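Local coordinates for protein metallo-beta-lactamase FIM-1 (Pseudomonas aeruginosa, PDB 6V3Q) that probably hydrolyses the beta-lactam ring of antibiotics with the help of bound zinc, as a class B metallo-beta-lactamase, at residues A[77-82]-A[100-105]. Sequence-based numbering, arbitrary orientation.
With ZN (zinc ion), chain C.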
loop_
_atom_site.group_PDB
_atom_site.type_symbol
_atom_site.label_atom_id
_atom_site.label_comp_id
_atom_site.label_asym_id
_atom_site.label_seq_id
_atom_site.Cartn_x
_atom_site.Cartn_y
_atom_site.Cartn_z
ATOM N N ALA A 77 14.023 18.665 -16.201
ATOM C CA ALA A 77 13.715 17.681 -15.178
ATOM C C ALA A 77 15.000 17.264 -14.476
ATOM O O ALA A 77 16.063 17.162 -15.095
ATOM C CB ALA A 77 13.007 16.460 -15.770
ATOM N N VAL A 78 14.889 17.034 -13.170
ATOM C CA VAL A 78 15.985 16.530 -12.354
ATOM C C VAL A 78 15.428 15.440 -11.448
ATOM O O VAL A 78 14.255 15.460 -11.066
ATOM C CB VAL A 78 16.655 17.655 -11.529
ATOM C CG1 VAL A 78 15.665 18.262 -10.546
ATOM C CG2 VAL A 78 17.900 17.139 -10.819
ATOM N N PHE A 79 16.269 14.464 -11.130
ATOM C CA PHE A 79 15.868 13.317 -10.334
ATOM C C PHE A 79 16.826 13.158 -9.163
ATOM O O PHE A 79 18.028 13.414 -9.282
ATOM C CB PHE A 79 15.844 12.051 -11.193
ATOM C CG PHE A 79 15.430 12.300 -12.616
ATOM C CD1 PHE A 79 14.106 12.562 -12.933
ATOM C CD2 PHE A 79 16.367 12.290 -13.635
ATOM C CE1 PHE A 79 13.727 12.804 -14.238
ATOM C CE2 PHE A 79 15.991 12.528 -14.946
ATOM C CZ PHE A 79 14.668 12.785 -15.246
ATOM N N THR A 80 16.282 12.723 -8.027
ATOM C CA THR A 80 17.030 12.743 -6.777
ATOM C C THR A 80 17.847 11.478 -6.527
ATOM O O THR A 80 18.836 11.542 -5.790
ATOM C CB THR A 80 16.081 12.995 -5.600
ATOM O OG1 THR A 80 15.062 11.989 -5.574
ATOM C CG2 THR A 80 15.430 14.365 -5.742
ATOM N N HIS A 81 17.472 10.341 -7.113
ATOM C CA HIS A 81 18.326 9.154 -7.102
ATOM C C HIS A 81 17.768 8.147 -8.099
ATOM O O HIS A 81 16.693 8.340 -8.672
ATOM C CB HIS A 81 18.460 8.540 -5.703
ATOM C CG HIS A 81 17.200 7.928 -5.176
ATOM N ND1 HIS A 81 16.135 8.680 -4.727
ATOM C CD2 HIS A 81 16.848 6.634 -4.998
ATOM C CE1 HIS A 81 15.177 7.874 -4.307
ATOM N NE2 HIS A 81 15.583 6.627 -4.460
ATOM N N ALA A 82 18.523 7.068 -8.299
ATOM C CA ALA A 82 18.247 6.113 -9.370
ATOM C C ALA A 82 17.476 4.906 -8.833
ATOM O O ALA A 82 17.963 3.776 -8.788
ATOM C CB ALA A 82 19.547 5.693 -10.046
ATOM N N THR A 100 17.030 16.659 -19.225
ATOM C CA THR A 100 17.029 15.881 -17.995
ATOM C C THR A 100 18.404 15.908 -17.341
ATOM O O THR A 100 19.431 15.821 -18.023
ATOM C CB THR A 100 16.607 14.436 -18.265
ATOM O OG1 THR A 100 17.552 13.816 -19.146
ATOM C CG2 THR A 100 15.229 14.401 -18.907
ATOM N N TYR A 101 18.413 16.027 -16.015
ATOM C CA TYR A 101 19.635 16.059 -15.227
ATOM C C TYR A 101 19.556 15.036 -14.102
ATOM O O TYR A 101 18.477 14.740 -13.581
ATOM C CB TYR A 101 19.885 17.443 -14.612
ATOM C CG TYR A 101 20.130 18.558 -15.602
ATOM C CD1 TYR A 101 21.418 18.988 -15.885
ATOM C CD2 TYR A 101 19.073 19.196 -16.235
ATOM C CE1 TYR A 101 21.647 20.017 -16.782
ATOM C CE2 TYR A 101 19.291 20.224 -17.131
ATOM C CZ TYR A 101 20.580 20.630 -17.401
ATOM O OH TYR A 101 20.800 21.653 -18.295
ATOM N N ALA A 102 20.717 14.511 -13.723
ATOM C CA ALA A 102 20.833 13.669 -12.540
ATOM C C ALA A 102 22.286 13.668 -12.097
ATOM O O ALA A 102 23.184 14.052 -12.853
ATOM C CB ALA A 102 20.346 12.241 -12.803
ATOM N N ALA A 103 22.505 13.242 -10.855
ATOM C CA ALA A 103 23.863 13.083 -10.355
ATOM C C ALA A 103 24.614 12.075 -11.214
ATOM O O ALA A 103 24.023 11.129 -11.742
ATOM C CB ALA A 103 23.842 12.621 -8.897
ATOM N N ALA A 104 25.922 12.299 -11.377
ATOM C CA ALA A 104 26.724 11.405 -12.208
ATOM C C ALA A 104 26.598 9.965 -11.736
ATOM O O ALA A 104 26.487 9.040 -12.550
ATOM C CB ALA A 104 28.188 11.848 -12.203
ATOM N N ASP A 105 26.575 9.763 -10.419
ATOM C CA ASP A 105 26.410 8.423 -9.873
ATOM C C ASP A 105 25.033 7.853 -10.194
ATOM O O ASP A 105 24.895 6.646 -10.422
ATOM C CB ASP A 105 26.638 8.444 -8.364
ATOM C CG ASP A 105 26.955 7.075 -7.812
ATOM O OD1 ASP A 105 27.304 6.181 -8.614
ATOM O OD2 ASP A 105 26.862 6.893 -6.581
HETATM ZN ZN ZN C . 14.880 4.843 -3.352
HETATM O O HOH W 1 20.356 12.208 -9.166
#
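Phe79 turns its ring toward the neighbouring strand, reaching Tyr101 and Ala102 first and Thr100 at its tip. CB leaves the backbone alongside the other strand rather than at it; chi1 of -34° keeps CG on the backbone-N side and brings the ring back toward that strand. From CG onward, the CD2-CE2 side and CZ do the touching. CD2 lies 3.2 Å from Tyr101 O, approached obliquely, and 4.1 Å from Ala102 CB, a methyl near the ring plane at its edge. Next along, CE2 is still 3.6 Å from Tyr101 O and comes to 3.9 Å from Thr100 CB, and the tip, CZ, faces both Thr100 CB and CG2. Val90 and Leu93 of helix 90-95, together with Met87, pack on the same phenyl group, while the hydroxyl of Thr100 is taken by the backbone N of Glu119. The backbones run parallel, with Ala77 paired to Thr100 and Val78 to Tyr101. Tyr101 N donates to Ala77 O at 2.8 Å, and Phe79 N returns a weak bond to Tyr101 O at 3.3 Å. These are adjacent parallel strands of one sheet in the alpha-beta/beta-alpha metallo-beta-lactamase fold, linked by a crossover through helices 84-87 and 90-95, and the zinc-binding loop starts where the first strand gives out. On the face that carries Val78 and Tyr101, away from the Ala77 and Thr100 side chains, Val78 CG2 is 4.3 Å from Tyr101 CB, and the Tyr101 ring meets Ala77 O with its edge. Past the paired residues one water links the two backbones, donating to Phe79 O and accepting from Ala103 N, the N-cap residue of helix 104-108. His81 turns away from the second strand and binds zinc through NE2 at 2.2 Å, alongside His83 and His145.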